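Local coordinates for protein sulfide-quinone reductase (Aquifex aeolicus, PDB 3HYW) that oxidises hydrogen sulfide, passing the electrons through FAD to a quinone and building polysulfide on active-site cysteines, as a homotrimeric monotopic membrane protein, at residues 45-50 with 160-165; 50-55 with 167-172; 82-87 with 284-289. One frame throughout, in Å; residues are numbered along the deposited sequence.

Interaction 1 of 3, residues 45-50 with 160-165; sequences FPHLAM and AYEFAL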
loop_
_atom_site.group_PDB
_atom_site.type_symbol
_atom_site.label_atom_id
_atom_site.label_comp_id
_atom_site.label_asym_id
_atom_site.label_seq_id
_atom_site.Cartn_x
_atom_site.Cartn_y
_atom_site.Cartn_z
ATOM N N PHE A 45 13.659 -12.956 -25.692
ATOM C CA PHE A 45 13.264 -14.358 -25.525
ATOM C C PHE A 45 11.835 -14.539 -24.972
ATOM O O PHE A 45 11.121 -15.442 -25.418
ATOM C CB PHE A 45 14.285 -15.159 -24.693
ATOM C CG PHE A 45 15.614 -15.406 -25.392
ATOM C CD1 PHE A 45 15.840 -14.980 -26.702
ATOM C CD2 PHE A 45 16.624 -16.102 -24.737
ATOM C CE1 PHE A 45 17.064 -15.216 -27.331
ATOM C CE2 PHE A 45 17.849 -16.354 -25.360
ATOM C CZ PHE A 45 18.069 -15.907 -26.659
ATOM N N PRO A 46 11.413 -13.695 -24.000
ATOM C CA PRO A 46 9.997 -13.767 -23.605
ATOM C C PRO A 46 9.030 -13.501 -24.761
ATOM O O PRO A 46 7.971 -14.127 -24.842
ATOM C CB PRO A 46 9.867 -12.677 -22.526
ATOM C CG PRO A 46 11.273 -12.499 -21.989
ATOM C CD PRO A 46 12.154 -12.697 -23.196
ATOM N N HIS A 47 9.398 -12.576 -25.644
ATOM C CA HIS A 47 8.602 -12.269 -26.828
ATOM C C HIS A 47 8.650 -13.429 -27.818
ATOM O O HIS A 47 7.649 -13.728 -28.459
ATOM C CB HIS A 47 9.114 -10.987 -27.493
ATOM C CG HIS A 47 9.288 -9.840 -26.548
ATOM N ND1 HIS A 47 10.280 -9.806 -25.591
ATOM C CD2 HIS A 47 8.599 -8.682 -26.418
ATOM C CE1 HIS A 47 10.189 -8.683 -24.905
ATOM N NE2 HIS A 47 9.181 -7.979 -25.392
ATOM N N LEU A 48 9.813 -14.074 -27.950
ATOM C CA LEU A 48 9.925 -15.278 -28.785
ATOM C C LEU A 48 8.997 -16.376 -28.265
ATOM O O LEU A 48 8.324 -17.049 -29.044
ATOM C CB LEU A 48 11.369 -15.788 -28.846
ATOM C CG LEU A 48 11.678 -16.968 -29.789
ATOM C CD1 LEU A 48 11.555 -16.567 -31.277
ATOM C CD2 LEU A 48 13.055 -17.549 -29.524
ATOM N N ALA A 49 8.964 -16.542 -26.944
ATOM C CA ALA A 49 8.080 -17.514 -26.302
ATOM C C ALA A 49 6.608 -17.198 -26.540
ATOM O O ALA A 49 5.770 -18.103 -26.602
ATOM C CB ALA A 49 8.374 -17.595 -24.818
ATOM N N MET A 50 6.289 -15.918 -26.679
ATOM C CA MET A 50 4.911 -15.515 -26.932
ATOM C C MET A 50 4.536 -15.632 -28.407
ATOM O O MET A 50 3.371 -15.494 -28.762
ATOM C CB MET A 50 4.665 -14.089 -26.431
ATOM C CG MET A 50 4.643 -13.938 -24.911
ATOM S SD MET A 50 3.413 -14.975 -24.098
ATOM C CE MET A 50 1.924 -14.523 -24.989
ATOM N N ALA A 160 10.042 -13.479 -15.644
ATOM C CA ALA A 160 8.832 -14.135 -15.147
ATOM C C ALA A 160 7.671 -13.149 -15.054
ATOM O O ALA A 160 6.560 -13.470 -15.460
ATOM C CB ALA A 160 9.082 -14.801 -13.797
ATOM N N TYR A 161 7.942 -11.955 -14.529
ATOM C CA TYR A 161 6.955 -10.873 -14.494
ATOM C C TYR A 161 6.519 -10.453 -15.895
ATOM O O TYR A 161 5.323 -10.266 -16.150
ATOM C CB TYR A 161 7.518 -9.668 -13.745
ATOM C CG TYR A 161 7.610 -9.890 -12.265
ATOM C CD1 TYR A 161 6.495 -9.703 -11.453
ATOM C CD2 TYR A 161 8.798 -10.314 -11.674
ATOM C CE1 TYR A 161 6.567 -9.922 -10.089
ATOM C CE2 TYR A 161 8.874 -10.529 -10.310
ATOM C CZ TYR A 161 7.753 -10.330 -9.527
ATOM O OH TYR A 161 7.807 -10.532 -8.175
ATOM N N GLU A 162 7.492 -10.302 -16.796
ATOM C CA GLU A 162 7.213 -9.956 -18.190
ATOM C C GLU A 162 6.299 -10.980 -18.836
ATOM O O GLU A 162 5.285 -10.618 -19.427
ATOM C CB GLU A 162 8.501 -9.879 -19.016
ATOM C CG GLU A 162 9.298 -8.620 -18.871
ATOM C CD GLU A 162 10.422 -8.559 -19.889
ATOM O OE1 GLU A 162 11.259 -9.491 -19.896
ATOM O OE2 GLU A 162 10.457 -7.597 -20.690
ATOM N N PHE A 163 6.675 -12.253 -18.726
ATOM C CA PHE A 163 5.939 -13.346 -19.364
ATOM C C PHE A 163 4.508 -13.455 -18.833
ATOM O O PHE A 163 3.568 -13.675 -19.600
ATOM C CB PHE A 163 6.679 -14.683 -19.189
ATOM C CG PHE A 163 6.032 -15.835 -19.919
ATOM C CD1 PHE A 163 5.141 -16.686 -19.264
ATOM C CD2 PHE A 163 6.304 -16.063 -21.266
ATOM C CE1 PHE A 163 4.528 -17.747 -19.944
ATOM C CE2 PHE A 163 5.697 -17.124 -21.955
ATOM C CZ PHE A 163 4.815 -17.968 -21.289
ATOM N N ALA A 164 4.349 -13.305 -17.525
ATOM C CA ALA A 164 3.025 -13.354 -16.918
ATOM C C ALA A 164 2.115 -12.248 -17.467
ATOM O O ALA A 164 0.955 -12.500 -17.812
ATOM C CB ALA A 164 3.136 -13.273 -15.411
ATOM N N LEU A 165 2.643 -11.031 -17.558
ATOM C CA LEU A 165 1.844 -9.896 -18.006
ATOM C C LEU A 165 1.609 -9.897 -19.517
ATOM O O LEU A 165 0.537 -9.486 -19.985
ATOM C CB LEU A 165 2.438 -8.580 -17.500
ATOM C CG LEU A 165 2.222 -8.454 -15.989
ATOM C CD1 LEU A 165 3.141 -7.449 -15.368
ATOM C CD2 LEU A 165 0.764 -8.140 -15.666
#
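Pro46, Ala49 and Met50 pack against Glu162 and Phe163 in a buried helix-helix contact, where the short helix 45-50 lies beside helix 158-173 close to the FAD. The two segment axes run in roughly the same direction, crossing at -30° and 9.8 Å apart at their closest, with Pro46 standing level with Phe163. No hydrogen bond joins the segments, and most of the touching is done by one ring. The CG of Phe163 lies anti to its backbone N (chi1 -175°), which swings the phenyl group across the gap to helix 45-50. Its CE2 corner meets the methyl CB of Ala49 at 3.9 Å. Met50 SD comes to 3.8 Å from the same Phe163 CE2, a Met-aromatic contact in which the sulfur approaches the ring obliquely, 37° off its normal. Pro46 O sits at the ring's edge, near its plane. Both segments fall within the pyridine nucleotide-disulphide oxidoreductase region of this flavoprotein, where helix 158-173 connects the parallel neighbouring strands 146-150 and 182-185 in a beta-alpha-beta crossover. Helix 126-141 adds Thr132 and Leu136 to the surroundings of Phe163. Toward the cofactor the contact turns polar on one side. Glu162 OE1 rests 3.7 Å from Pro46 CG, while its OE2 is gripped by two donors, in a salt bridge to Lys382, an FAD-binding residue, and a hydrogen bond from the backbone N of Asp350. Through NE2, His47 hydrogen-bonds to the Asp350 carboxylate, bringing helix 45-50 to the same residue.

Interaction 2 of 3, residues 50-55 with 167-172; sequences MGWRKF and LHYELK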
loop_
_atom_site.group_PDB
_atom_site.type_symbol
_atom_site.label_atom_id
_atom_site.label_comp_id
_atom_site.label_asym_id
_atom_site.label_seq_id
_atom_site.Cartn_x
_atom_site.Cartn_y
_atom_site.Cartn_z
ATOM N N MET A 50 6.289 -15.918 -26.679
ATOM C CA MET A 50 4.911 -15.515 -26.932
ATOM C C MET A 50 4.536 -15.632 -28.407
ATOM O O MET A 50 3.371 -15.494 -28.762
ATOM C CB MET A 50 4.665 -14.089 -26.431
ATOM C CG MET A 50 4.643 -13.938 -24.911
ATOM S SD MET A 50 3.413 -14.975 -24.098
ATOM C CE MET A 50 1.924 -14.523 -24.989
ATOM N N GLY A 51 5.530 -15.879 -29.261
ATOM C CA GLY A 51 5.314 -15.942 -30.702
ATOM C C GLY A 51 5.304 -14.557 -31.320
ATOM O O GLY A 51 4.831 -14.372 -32.447
ATOM N N TRP A 52 5.830 -13.584 -30.575
ATOM C CA TRP A 52 5.830 -12.192 -31.007
ATOM C C TRP A 52 7.121 -11.833 -31.749
ATOM O O TRP A 52 7.289 -10.697 -32.191
ATOM C CB TRP A 52 5.614 -11.251 -29.816
ATOM C CG TRP A 52 4.281 -11.411 -29.105
ATOM C CD1 TRP A 52 3.206 -12.156 -29.513
ATOM C CD2 TRP A 52 3.885 -10.777 -27.884
ATOM N NE1 TRP A 52 2.177 -12.043 -28.608
ATOM C CE2 TRP A 52 2.564 -11.196 -27.602
ATOM C CE3 TRP A 52 4.523 -9.899 -26.994
ATOM C CZ2 TRP A 52 1.867 -10.768 -26.468
ATOM C CZ3 TRP A 52 3.826 -9.470 -25.871
ATOM C CH2 TRP A 52 2.510 -9.909 -25.617
ATOM N N ARG A 53 8.030 -12.800 -31.857
ATOM C CA ARG A 53 9.264 -12.640 -32.622
ATOM C C ARG A 53 9.544 -13.902 -33.425
ATOM O O ARG A 53 9.126 -14.993 -33.035
ATOM C CB ARG A 53 10.470 -12.387 -31.701
ATOM C CG ARG A 53 10.416 -11.128 -30.858
ATOM C CD ARG A 53 10.463 -9.834 -31.670
ATOM N NE ARG A 53 10.682 -8.708 -30.767
ATOM C CZ ARG A 53 9.722 -8.046 -30.123
ATOM N NH1 ARG A 53 10.050 -7.049 -29.305
ATOM N NH2 ARG A 53 8.441 -8.376 -30.286
ATOM N N LYS A 54 10.255 -13.734 -34.537
ATOM C CA LYS A 54 10.887 -14.843 -35.248
ATOM C C LYS A 54 12.334 -14.914 -34.780
ATOM O O LYS A 54 12.957 -13.874 -34.529
ATOM C CB LYS A 54 10.853 -14.614 -36.761
ATOM C CG LYS A 54 9.479 -14.670 -37.398
ATOM C CD LYS A 54 9.566 -14.253 -38.874
ATOM C CE LYS A 54 8.213 -14.330 -39.573
ATOM N NZ LYS A 54 7.202 -13.393 -38.994
ATOM N N PHE A 55 12.875 -16.127 -34.673
ATOM C CA PHE A 55 14.243 -16.317 -34.175
ATOM C C PHE A 55 15.283 -15.498 -34.953
ATOM O O PHE A 55 16.176 -14.892 -34.362
ATOM C CB PHE A 55 14.622 -17.800 -34.176
ATOM C CG PHE A 55 16.071 -18.061 -33.862
ATOM C CD1 PHE A 55 16.984 -18.329 -34.885
ATOM C CD2 PHE A 55 16.524 -18.041 -32.550
ATOM C CE1 PHE A 55 18.323 -18.574 -34.600
ATOM C CE2 PHE A 55 17.869 -18.285 -32.251
ATOM C CZ PHE A 55 18.769 -18.557 -33.279
ATOM N N LEU A 167 1.380 -12.721 -21.259
ATOM C CA LEU A 167 0.385 -13.770 -21.427
ATOM C C LEU A 167 -1.020 -13.253 -21.113
ATOM O O LEU A 167 -1.947 -13.502 -21.873
ATOM C CB LEU A 167 0.732 -14.996 -20.575
ATOM C CG LEU A 167 -0.167 -16.235 -20.714
ATOM C CD1 LEU A 167 -0.291 -16.679 -22.181
ATOM C CD2 LEU A 167 0.336 -17.369 -19.837
ATOM N N HIS A 168 -1.166 -12.519 -20.010
ATOM C CA HIS A 168 -2.424 -11.822 -19.699
ATOM C C HIS A 168 -2.905 -10.968 -20.882
ATOM O O HIS A 168 -4.080 -11.017 -21.258
ATOM C CB HIS A 168 -2.270 -10.943 -18.446
ATOM C CG HIS A 168 -3.378 -9.950 -18.273
ATOM N ND1 HIS A 168 -4.613 -10.292 -17.764
ATOM C CD2 HIS A 168 -3.446 -8.627 -18.563
ATOM C CE1 HIS A 168 -5.390 -9.225 -17.739
ATOM N NE2 HIS A 168 -4.707 -8.201 -18.219
ATOM N N TYR A 169 -1.989 -10.180 -21.443
ATOM C CA TYR A 169 -2.268 -9.334 -22.596
ATOM C C TYR A 169 -2.774 -10.168 -23.777
ATOM O O TYR A 169 -3.807 -9.851 -24.367
ATOM C CB TYR A 169 -1.021 -8.527 -22.988
ATOM C CG TYR A 169 -1.166 -7.755 -24.284
ATOM C CD1 TYR A 169 -1.753 -6.489 -24.305
ATOM C CD2 TYR A 169 -0.711 -8.288 -25.490
ATOM C CE1 TYR A 169 -1.893 -5.776 -25.499
ATOM C CE2 TYR A 169 -0.843 -7.577 -26.691
ATOM C CZ TYR A 169 -1.430 -6.328 -26.681
ATOM O OH TYR A 169 -1.559 -5.631 -27.859
ATOM N N GLU A 170 -2.048 -11.239 -24.094
ATOM C CA GLU A 170 -2.404 -12.139 -25.194
ATOM C C GLU A 170 -3.778 -12.779 -25.002
ATOM O O GLU A 170 -4.575 -12.839 -25.940
ATOM C CB GLU A 170 -1.329 -13.220 -25.365
ATOM C CG GLU A 170 -1.592 -14.237 -26.483
ATOM C CD GLU A 170 -1.473 -13.651 -27.889
ATOM O OE1 GLU A 170 -0.693 -12.690 -28.093
ATOM O OE2 GLU A 170 -2.159 -14.169 -28.795
ATOM N N LEU A 171 -4.050 -13.250 -23.784
ATOM C CA LEU A 171 -5.328 -13.884 -23.465
ATOM C C LEU A 171 -6.487 -12.899 -23.595
ATOM O O LEU A 171 -7.559 -13.258 -24.081
ATOM C CB LEU A 171 -5.291 -14.521 -22.066
ATOM C CG LEU A 171 -4.267 -15.650 -21.848
ATOM C CD1 LEU A 171 -4.063 -15.956 -20.369
ATOM C CD2 LEU A 171 -4.656 -16.914 -22.611
ATOM N N LYS A 172 -6.256 -11.658 -23.174
ATOM C CA LYS A 172 -7.239 -10.585 -23.317
ATOM C C LYS A 172 -7.446 -10.210 -24.792
ATOM O O LYS A 172 -8.551 -9.845 -25.200
ATOM C CB LYS A 172 -6.803 -9.371 -22.498
ATOM C CG LYS A 172 -7.946 -8.478 -22.033
ATOM C CD LYS A 172 -7.470 -7.510 -20.955
ATOM C CE LYS A 172 -8.424 -6.333 -20.836
ATOM N NZ LYS A 172 -8.102 -5.456 -19.673
#
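Trp52 and Glu170 lie side by side and point opposite ways, the indole running out toward helix 158-173 and the carboxylate coming back to its edge. NE1 of Trp52 donates to OE1 of Glu170 at 3.0 Å, with an N-H...O angle of 150°. The acceptor lies in the indole plane; the ring and carboxylate planes are 49° apart, and the donor comes to OE1 from above the carboxylate plane. A bend in the Glu170 chain (chi2 70°) turns its end toward the indole. The other oxygen, OE2, forms a salt bridge with Arg174, so the two oxygens of this buried carboxylate serve different partners, one neutral and one charged, which would be expected to favour its ionised form. At the far end of the indole, Trp52 CH2 touches Tyr169 CD2 at 3.6 Å. The two rings stand nearly perpendicular, yet meet obliquely. Gly51, with positive phi, is where the chain leaves helical geometry after helix 45-50, in a Schellman motif, and heads for strand 59-61 by way of the loop that carries the tryptophan. Met50 CB covers one face of the Trp52 ring, 3.6 Å from its plane and nearer the rim than the centre. Beyond the sulfur, the methyl CE of Met50 reaches the aliphatic part of Glu170, 3.5 Å from its CB, and lies 4.2 Å from CD1 of Leu167. Leu167 itself continues toward Val146 and Ile148 of strand 146-150. On the loop side, Arg53 NH2 donates to Trp52 O, the oxygen lying in the guanidinium plane, and Arg53 NH1 makes a salt bridge to Glu386 of helix 376-395.

Interaction 3 of 3, residues 82-87 with 284-289; sequences DPDANT and PTYKNI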
loop_
_atom_site.group_PDB
_atom_site.type_symbol
_atom_site.label_atom_id
_atom_site.label_comp_id
_atom_site.label_asym_id
_atom_site.label_seq_id
_atom_site.Cartn_x
_atom_site.Cartn_y
_atom_site.Cartn_z
ATOM N N ASP A 82 42.987 -24.674 -18.320
ATOM C CA ASP A 82 44.168 -24.871 -17.484
ATOM C C ASP A 82 44.798 -23.497 -17.236
ATOM O O ASP A 82 45.505 -22.969 -18.102
ATOM C CB ASP A 82 45.161 -25.848 -18.135
ATOM C CG ASP A 82 46.373 -26.148 -17.253
ATOM O OD1 ASP A 82 46.648 -25.382 -16.305
ATOM O OD2 ASP A 82 47.074 -27.153 -17.522
ATOM N N PRO A 83 44.537 -22.914 -16.052
ATOM C CA PRO A 83 44.972 -21.548 -15.747
ATOM C C PRO A 83 46.469 -21.437 -15.464
ATOM O O PRO A 83 47.024 -20.342 -15.543
ATOM C CB PRO A 83 44.168 -21.195 -14.495
ATOM C CG PRO A 83 43.913 -22.489 -13.836
ATOM C CD PRO A 83 43.817 -23.529 -14.920
ATOM N N ASP A 84 47.103 -22.559 -15.125
ATOM C CA ASP A 84 48.542 -22.609 -14.891
ATOM C C ASP A 84 49.300 -22.636 -16.212
ATOM O O ASP A 84 50.385 -22.069 -16.323
ATOM C CB ASP A 84 48.911 -23.835 -14.050
ATOM C CG ASP A 84 48.231 -23.838 -12.692
ATOM O OD1 ASP A 84 48.432 -22.876 -11.925
ATOM O OD2 ASP A 84 47.499 -24.808 -12.388
ATOM N N ALA A 85 48.715 -23.302 -17.204
ATOM C CA ALA A 85 49.308 -23.412 -18.532
ATOM C C ALA A 85 48.804 -22.315 -19.462
ATOM O O ALA A 85 49.270 -22.201 -20.595
ATOM C CB ALA A 85 49.011 -24.779 -19.127
ATOM N N ASN A 86 47.855 -21.513 -18.975
ATOM C CA ASN A 86 47.177 -20.485 -19.782
ATOM C C ASN A 86 46.563 -21.051 -21.060
ATOM O O ASN A 86 46.779 -20.525 -22.156
ATOM C CB ASN A 86 48.114 -19.313 -20.115
ATOM C CG ASN A 86 48.632 -18.606 -18.885
ATOM O OD1 ASN A 86 47.862 -18.148 -18.044
ATOM N ND2 ASN A 86 49.952 -18.515 -18.773
ATOM N N THR A 87 45.794 -22.126 -20.917
ATOM C CA THR A 87 45.170 -22.768 -22.071
ATOM C C THR A 87 43.680 -23.027 -21.890
ATOM O O THR A 87 43.188 -23.173 -20.771
ATOM C CB THR A 87 45.832 -24.109 -22.418
ATOM O OG1 THR A 87 45.754 -24.977 -21.286
ATOM C CG2 THR A 87 47.289 -23.923 -22.840
ATOM N N PRO A 284 41.134 -13.219 -8.435
ATOM C CA PRO A 284 42.153 -12.858 -7.448
ATOM C C PRO A 284 43.469 -13.628 -7.553
ATOM O O PRO A 284 44.517 -13.090 -7.193
ATOM C CB PRO A 284 41.470 -13.176 -6.110
ATOM C CG PRO A 284 40.011 -13.093 -6.413
ATOM C CD PRO A 284 39.898 -13.686 -7.782
ATOM N N THR A 285 43.414 -14.877 -8.020
ATOM C CA THR A 285 44.595 -15.750 -8.045
ATOM C C THR A 285 45.311 -15.682 -9.395
ATOM O O THR A 285 46.529 -15.500 -9.454
ATOM C CB THR A 285 44.227 -17.220 -7.708
ATOM O OG1 THR A 285 43.565 -17.273 -6.440
ATOM C CG2 THR A 285 45.468 -18.104 -7.650
ATOM N N TYR A 286 44.550 -15.840 -10.472
ATOM C CA TYR A 286 45.088 -15.751 -11.823
ATOM C C TYR A 286 44.676 -14.410 -12.415
ATOM O O TYR A 286 43.542 -14.227 -12.862
ATOM C CB TYR A 286 44.617 -16.930 -12.683
ATOM C CG TYR A 286 45.028 -18.288 -12.139
ATOM C CD1 TYR A 286 44.140 -19.059 -11.388
ATOM C CD2 TYR A 286 46.311 -18.800 -12.373
ATOM C CE1 TYR A 286 44.514 -20.311 -10.879
ATOM C CE2 TYR A 286 46.692 -20.043 -11.873
ATOM C CZ TYR A 286 45.787 -20.792 -11.126
ATOM O OH TYR A 286 46.164 -22.023 -10.635
ATOM N N LYS A 287 45.615 -13.471 -12.394
ATOM C CA LYS A 287 45.337 -12.069 -12.701
ATOM C C LYS A 287 45.025 -11.812 -14.180
ATOM O O LYS A 287 44.534 -10.740 -14.536
ATOM C CB LYS A 287 46.494 -11.184 -12.219
ATOM C CG LYS A 287 46.659 -11.194 -10.696
ATOM C CD LYS A 287 47.445 -9.977 -10.200
ATOM C CE LYS A 287 47.301 -9.797 -8.689
ATOM N NZ LYS A 287 45.869 -9.729 -8.245
ATOM N N ASN A 288 45.294 -12.811 -15.024
ATOM C CA ASN A 288 44.987 -12.727 -16.453
ATOM C C ASN A 288 43.651 -13.387 -16.826
ATOM O O ASN A 288 43.323 -13.515 -18.009
ATOM C CB ASN A 288 46.148 -13.283 -17.298
ATOM C CG ASN A 288 46.352 -14.784 -17.125
ATOM O OD1 ASN A 288 46.081 -15.343 -16.070
ATOM N ND2 ASN A 288 46.852 -15.435 -18.171
ATOM N N ILE A 289 42.891 -13.796 -15.811
ATOM C CA ILE A 289 41.537 -14.327 -16.008
ATOM C C ILE A 289 40.507 -13.324 -15.492
ATOM O O ILE A 289 40.616 -12.824 -14.373
ATOM C CB ILE A 289 41.326 -15.709 -15.325
ATOM C CG1 ILE A 289 42.266 -16.766 -15.928
ATOM C CG2 ILE A 289 39.863 -16.157 -15.448
ATOM C CD1 ILE A 289 42.180 -18.140 -15.272
HETATM O O HOH W 1 45.375 -18.161 -16.270
#
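The ring of Tyr286 carries Pro83 on one face and Thr285 CG2 on the other. Pro83 CB stands 3.5 Å from the centroid of the Tyr286 ring and only 3° off its normal, a CH-pi contact centred over the ring; the threonine methyl sits off-centre over the other face. At the edge, Tyr286 OH donates to Asp84 OD1 at 2.7 Å, meeting it from above the carboxylate plane, which is turned 68° from the ring. Ile289 CD1 also packs against Pro83 CB, at 3.7 Å. A second bond links two amides set almost at right angles (88°): Asn288 ND2 gives to Asn86 OD1 at 2.9 Å, and ND2 also donates to Asp99 O. A water 2.8 Å from Pro83 O can donate to it or to Asn288 OD1, having more acceptors nearby than protons. The meeting parts are the turn between strands 78-82 and 87-90, with a G1 beta bulge at Asn86 and Thr87 and an Asx motif at Asp82, and the type I turn Tyr286 to Ile289 leading into strand 289-291. A leucine in place of Tyr286 would probably leave Asp84 without its hydroxyl donor and Pro83 without an aromatic face. The hydroxyl-carboxylate and amide-amide bonds are directional and would set how the two turns face each other; the hydroxyl, being neutral, would not be expected to balance the charge of Asp84.

Interactions 1 and 2 are buried and adjoin, their centres 7 Å apart; they share Met50 and use successive parts of helix 158-173, so the end of helix 45-50 and the loop after it follow that helix together. His47 O and Trp52 N, 2.8 Å apart, probably form a hydrogen bond between them. Interaction 1, next to the FAD, meets through apolar and sulfur-aromatic packing, whereas interaction 2, farther from the cofactor, adds an indole-carboxylate bond. Interaction 3 lies across the chain's centre, about 24 Å from interaction 1 between nearest atoms. Only partly buried, it joins two turns and involves no helix, and it relies more on hydrogen bonds and water.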